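Local coordinates for acetylcholine-binding protein (Bulinus truncatus, PDB 2BJ0) that probably binds acetylcholine and related ligands as a soluble pentameric relative of the ligand-binding domain of nicotinic acetylcholine receptors, at residues L124-V127 with D128-P131; E38-T41 with E42-Q45; S63-S66 with S67-L70. All blocks are in the same frame, centred on the assembly; numbering follows the deposited sequence.

Contact 1. Residues L124-V127 with D128-P131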
# COMPACT_ATOMS: atom_id res chain seq x y z
N LEU A 124 28.11 7.60 -11.76
CA LEU A 124 28.96 6.49 -11.29
C LEU A 124 30.13 6.14 -12.22
O LEU A 124 30.71 5.06 -12.16
CB LEU A 124 28.11 5.23 -11.01
CG LEU A 124 27.02 5.43 -9.94
CD1 LEU A 124 26.23 4.15 -9.75
CD2 LEU A 124 27.65 5.93 -8.63
N ILE A 125 30.51 7.07 -13.08
CA ILE A 125 31.56 6.75 -14.04
C ILE A 125 32.84 6.34 -13.30
O ILE A 125 33.60 5.51 -13.78
CB ILE A 125 31.76 7.96 -15.00
CG1 ILE A 125 32.52 7.52 -16.25
CG2 ILE A 125 32.36 9.14 -14.26
CD1 ILE A 125 32.31 8.44 -17.44
N ASN A 126 33.07 6.90 -12.12
CA ASN A 126 34.30 6.61 -11.40
C ASN A 126 34.15 5.63 -10.24
O ASN A 126 35.04 5.60 -9.37
CB ASN A 126 34.94 7.90 -10.88
CG ASN A 126 35.50 8.76 -11.99
OD1 ASN A 126 35.53 10.00 -11.87
ND2 ASN A 126 35.96 8.14 -13.06
N VAL A 127 33.09 4.82 -10.22
CA VAL A 127 32.78 4.00 -9.04
C VAL A 127 33.79 2.88 -8.88
O VAL A 127 33.90 2.26 -7.81
CB VAL A 127 31.31 3.44 -9.07
CG1 VAL A 127 31.16 2.30 -10.04
CG2 VAL A 127 30.86 3.02 -7.67
N ASP A 128 34.51 2.61 -9.95
CA ASP A 128 35.45 1.53 -9.96
C ASP A 128 36.92 1.98 -9.98
O ASP A 128 37.79 1.27 -10.47
CB ASP A 128 35.13 0.53 -11.08
CG ASP A 128 35.78 -0.83 -10.85
OD1 ASP A 128 36.16 -1.12 -9.69
OD2 ASP A 128 35.96 -1.67 -11.77
N THR A 129 37.19 3.17 -9.44
CA THR A 129 38.54 3.71 -9.32
C THR A 129 38.83 3.92 -7.85
O THR A 129 37.91 3.82 -7.02
CB THR A 129 38.67 5.05 -10.10
OG1 THR A 129 37.83 6.05 -9.51
CG2 THR A 129 38.17 4.91 -11.55
N GLU A 130 40.09 4.19 -7.51
CA GLU A 130 40.51 4.33 -6.10
C GLU A 130 39.83 5.48 -5.35
O GLU A 130 39.55 5.32 -4.15
CB GLU A 130 42.03 4.50 -5.94
CG GLU A 130 42.88 3.84 -7.02
CD GLU A 130 43.33 2.44 -6.66
OE1 GLU A 130 42.77 1.86 -5.70
OE2 GLU A 130 44.26 1.92 -7.35
N PRO A 131 39.61 6.64 -5.99
CA PRO A 131 38.88 7.71 -5.32
C PRO A 131 37.37 7.47 -5.33
O PRO A 131 36.67 8.02 -4.48
CB PRO A 131 39.24 8.96 -6.15
CG PRO A 131 40.35 8.51 -7.06
CD PRO A 131 40.06 7.06 -7.33
O HOH W 1 34.69 3.20 -12.87
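Thr-129 turns back on the carbonyl of Asn-126 in a local turn contact within the Cys-loop, the connection between strands 109-121 and 133-141 that the Cys-122 to Cys-135 disulfide ties together. The segment is a worked example of two type I beta turns that share residues, Leu-124 to Val-127 followed by Asn-126 to Thr-129. One acceptor carries the second turn. Asn-126 O takes the hydroxyl OG1 of Thr-129 at 2.8 Å and the Thr-129 backbone N at 3.2 Å. Both donors arrive over the same face of the carbonyl plane, and the amide stands well above it, 59° out, so the hydroxyl reinforces a turn bond of imperfect direction. The Thr-129 side chain is set for this by its first torsion, 64°, which places OG1 between the backbone N and the carbonyl carbon. OG1 then also lies 3.7 Å from Asn-126 CB. A water bridges the two halves of the bend, donating to Ile-125 O at 2.7 Å and accepting from Asp-128 N at 3.0 Å. While Asn-126 and Asp-128 are exposed, Val-127 is buried: its side chain rests on Phe-200 and Lys-202, and its backbone is hydrogen-bonded to Lys-202. Leu-124 also packs on Phe-200, and Glu-130 O accepts a hydrogen bond from Arg-201 NH1, so that the loop is fastened at several points along strand 190-202.

Contact 2. Residues E38-T41 with E42-Q45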
# COMPACT_ATOMS: atom_id res chain seq x y z
N GLU A 38 22.34 -0.77 -3.90
CA GLU A 38 22.47 -0.83 -5.34
C GLU A 38 23.38 0.32 -5.79
O GLU A 38 23.32 1.41 -5.25
CB GLU A 38 21.10 -0.64 -5.99
CG GLU A 38 21.13 -0.93 -7.48
CD GLU A 38 19.74 -1.22 -8.03
OE1 GLU A 38 18.83 -0.38 -7.83
OE2 GLU A 38 19.55 -2.30 -8.66
N ALA A 39 24.24 0.06 -6.77
CA ALA A 39 24.86 1.15 -7.53
C ALA A 39 24.87 0.75 -8.98
O ALA A 39 25.73 -0.01 -9.43
CB ALA A 39 26.26 1.48 -7.02
N ASP A 40 23.87 1.23 -9.71
CA ASP A 40 23.56 0.71 -11.03
C ASP A 40 24.23 1.62 -12.05
O ASP A 40 23.78 2.73 -12.27
CB ASP A 40 22.04 0.67 -11.22
CG ASP A 40 21.64 0.13 -12.59
OD1 ASP A 40 22.45 0.21 -13.53
OD2 ASP A 40 20.52 -0.38 -12.82
N THR A 41 25.33 1.17 -12.66
CA THR A 41 26.17 2.07 -13.46
C THR A 41 25.55 2.37 -14.80
O THR A 41 25.86 3.40 -15.38
CB THR A 41 27.57 1.51 -13.70
OG1 THR A 41 27.44 0.22 -14.29
CG2 THR A 41 28.30 1.28 -12.38
N GLU A 42 24.66 1.50 -15.27
CA GLU A 42 23.93 1.76 -16.50
C GLU A 42 22.88 2.84 -16.37
O GLU A 42 22.58 3.53 -17.36
CB GLU A 42 23.29 0.49 -17.05
CG GLU A 42 24.31 -0.61 -17.36
CD GLU A 42 25.59 -0.07 -18.01
OE1 GLU A 42 25.49 0.57 -19.10
OE2 GLU A 42 26.69 -0.28 -17.42
N LYS A 43 22.30 2.99 -15.18
CA LYS A 43 21.26 3.98 -14.96
C LYS A 43 21.78 5.16 -14.16
O LYS A 43 21.10 6.17 -14.07
CB LYS A 43 20.05 3.38 -14.26
CG LYS A 43 19.32 2.33 -15.09
CD LYS A 43 18.07 1.81 -14.39
CE LYS A 43 17.46 0.65 -15.22
NZ LYS A 43 16.40 -0.06 -14.45
N ASP A 44 23.00 5.04 -13.61
CA ASP A 44 23.53 6.04 -12.68
C ASP A 44 22.60 6.29 -11.50
O ASP A 44 22.22 7.43 -11.25
CB ASP A 44 23.79 7.34 -13.42
CG ASP A 44 25.14 7.37 -14.09
OD1 ASP A 44 26.02 6.55 -13.70
OD2 ASP A 44 25.41 8.16 -15.01
N GLN A 45 22.22 5.22 -10.81
CA GLN A 45 21.35 5.29 -9.65
C GLN A 45 21.92 4.49 -8.49
O GLN A 45 22.51 3.41 -8.69
CB GLN A 45 19.93 4.79 -10.00
CG GLN A 45 19.26 5.67 -11.04
CD GLN A 45 17.91 5.11 -11.53
OE1 GLN A 45 17.40 4.16 -10.95
NE2 GLN A 45 17.36 5.71 -12.60
O HOH W 2 17.83 2.11 -9.66
O HOH W 3 28.86 0.96 -17.07
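The carboxylate of Asp-40 has one face laid over by Lys-43, both its backbone N and the methylenes of its side chain. The lysine N approaches OD1 of Asp-40 from above the carboxylate plane, 66° out of it, and forms a hydrogen bond of 3.2 Å; Glu-42 N, by contrast, comes to the same OD1 from close to that plane and adds a weak bond of 3.1 Å. The other oxygen, OD2 of Asp-40, meets hydrocarbon instead, with Lys-43 CD at 3.6 Å. Lys-43 reaches over the group because its CG stands beside its own backbone N (chi1 -65°) and the chain runs extended from there. Its NZ remains 4.4 Å from Asp-40 OD2, beyond a salt bridge, and pairs with Glu-38 of a neighbouring subunit. The backbone here forms the turn of a beta hairpin between strands 25-40 and 45-57, closed by the antiparallel hydrogen-bonded pair Asp-40 and Gln-45. Asp-40 N donates to Gln-45 O at 2.8 Å in an almost straight bond (173°), while Gln-45 N returns to Asp-40 O at 3.3 Å. Asp-44, in a left-handed backbone conformation, faces Asp-40 together with Gln-45, which makes a G1 beta bulge. Asp-40 O takes a further bond from Lys-43 N, on the face of the carbonyl plane opposite to Gln-45 N, and Lys-43 N is thus shared between the carbonyl and the carboxylate of one aspartate. A water also donates to both Glu-38 OE1 and Gln-45 OE1, and Gln-45 NE2 donates to Val-37 O of a neighbouring subunit.

Contact 3. Residues S63-S66 with S67-L70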
# COMPACT_ATOMS: atom_id res chain seq x y z
N SER A 63 4.72 17.04 30.70
CA SER A 63 3.68 16.65 31.63
C SER A 63 3.09 15.28 31.30
O SER A 63 2.19 14.80 31.99
CB SER A 63 2.58 17.69 31.63
OG SER A 63 3.02 18.81 32.35
N LEU A 64 3.57 14.67 30.23
CA LEU A 64 3.08 13.38 29.82
C LEU A 64 3.56 12.34 30.82
O LEU A 64 2.88 11.36 31.08
CB LEU A 64 3.58 13.06 28.41
CG LEU A 64 2.86 12.04 27.52
CD1 LEU A 64 1.37 12.35 27.25
CD2 LEU A 64 3.63 11.95 26.20
N LEU A 65 4.73 12.60 31.40
CA LEU A 65 5.42 11.62 32.23
C LEU A 65 5.62 12.00 33.69
O LEU A 65 5.70 11.11 34.54
CB LEU A 65 6.80 11.31 31.63
CG LEU A 65 6.82 10.48 30.35
CD1 LEU A 65 8.26 10.18 30.00
CD2 LEU A 65 6.01 9.18 30.50
N SER A 66 5.71 13.29 33.98
CA SER A 66 6.08 13.84 35.30
C SER A 66 5.63 13.05 36.56
O SER A 66 6.34 13.07 37.58
CB SER A 66 5.66 15.32 35.40
OG SER A 66 4.29 15.47 35.06
N SER A 67 4.49 12.36 36.48
CA SER A 67 4.01 11.53 37.58
C SER A 67 3.82 10.05 37.21
O SER A 67 2.88 9.39 37.64
CB SER A 67 2.71 12.11 38.15
OG SER A 67 1.75 12.26 37.12
N SER A 68 4.74 9.52 36.40
CA SER A 68 4.72 8.11 36.08
C SER A 68 6.12 7.54 36.31
O SER A 68 7.12 8.29 36.35
CB SER A 68 4.25 7.87 34.64
OG SER A 68 5.29 8.08 33.71
N SER A 69 6.18 6.22 36.47
CA SER A 69 7.44 5.53 36.72
C SER A 69 8.38 5.67 35.53
O SER A 69 9.58 5.97 35.71
CB SER A 69 7.18 4.06 37.05
OG SER A 69 5.86 3.67 36.66
N LEU A 70 7.82 5.49 34.33
CA LEU A 70 8.52 5.60 33.04
C LEU A 70 9.41 6.85 32.93
O LEU A 70 8.95 7.96 33.19
CB LEU A 70 7.50 5.62 31.88
CG LEU A 70 6.50 4.48 31.65
CD1 LEU A 70 5.61 4.79 30.48
CD2 LEU A 70 7.19 3.16 31.41
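Leu-65 leans over Ser-68 and Leu-70 in the loop between strands 45-57 and 72-76, its side chain illustrating how an aliphatic branch can cover a polar turn. CB of Leu-65 lies 4.1 Å from Ser-68 OG. Beyond CG the two methyls part company: CD1 of Leu-65 approaches the backbone O of Leu-70 at 3.9 Å, whereas CD2 of Leu-65 touches Ser-68 OG at 3.5 Å and Leu-70 CB at 4.1 Å. The two leucine side chains cross at about a right angle. Leu-65 O closes the turn with a short bond of 2.6 Å from Ser-68 N and a longer one of 3.2 Å from Ser-68 OG. The hydroxyl sits in the carbonyl plane on a lone pair, brought there by a chi1 of 81°, between the backbone N and the carbonyl carbon. With only a methyl at Ser-68, as in alanine, Leu-65 O would probably lose this hydroxyl bond, and a gap is likely to open beside CD2 of Leu-65. Lys-106 NZ also donates to Leu-65 O and Ser-68 O; Ile-2 packs against both leucines. Leu-65 thus joins two chemistries: its carbonyl gathers donors, while its side chain packs on hydrocarbon.

Contacts 1 and 2 form one neighbourhood, their centres about 12 Å apart: Leu-124 N probably donates to Asp-44 OD1 at 3.0 Å, and Val-127 CG1 packs on Thr-41 CG2 at 3.8 Å. The Cys-loop is thereby seated on the hairpin 38-45, at the end of the domain that faces the membrane in the related receptors. Contact 3 lies on the opposite side of the chain's centre, about 50 Å from contact 2 and 53 Å from contact 1 between centres, near the N-terminal helix 4-12. None of the three contains the vicinal disulfide Cys-186 to Cys-187, which in acetylcholine-binding proteins and nicotinic receptor alpha subunits marks the loop over the ligand pocket.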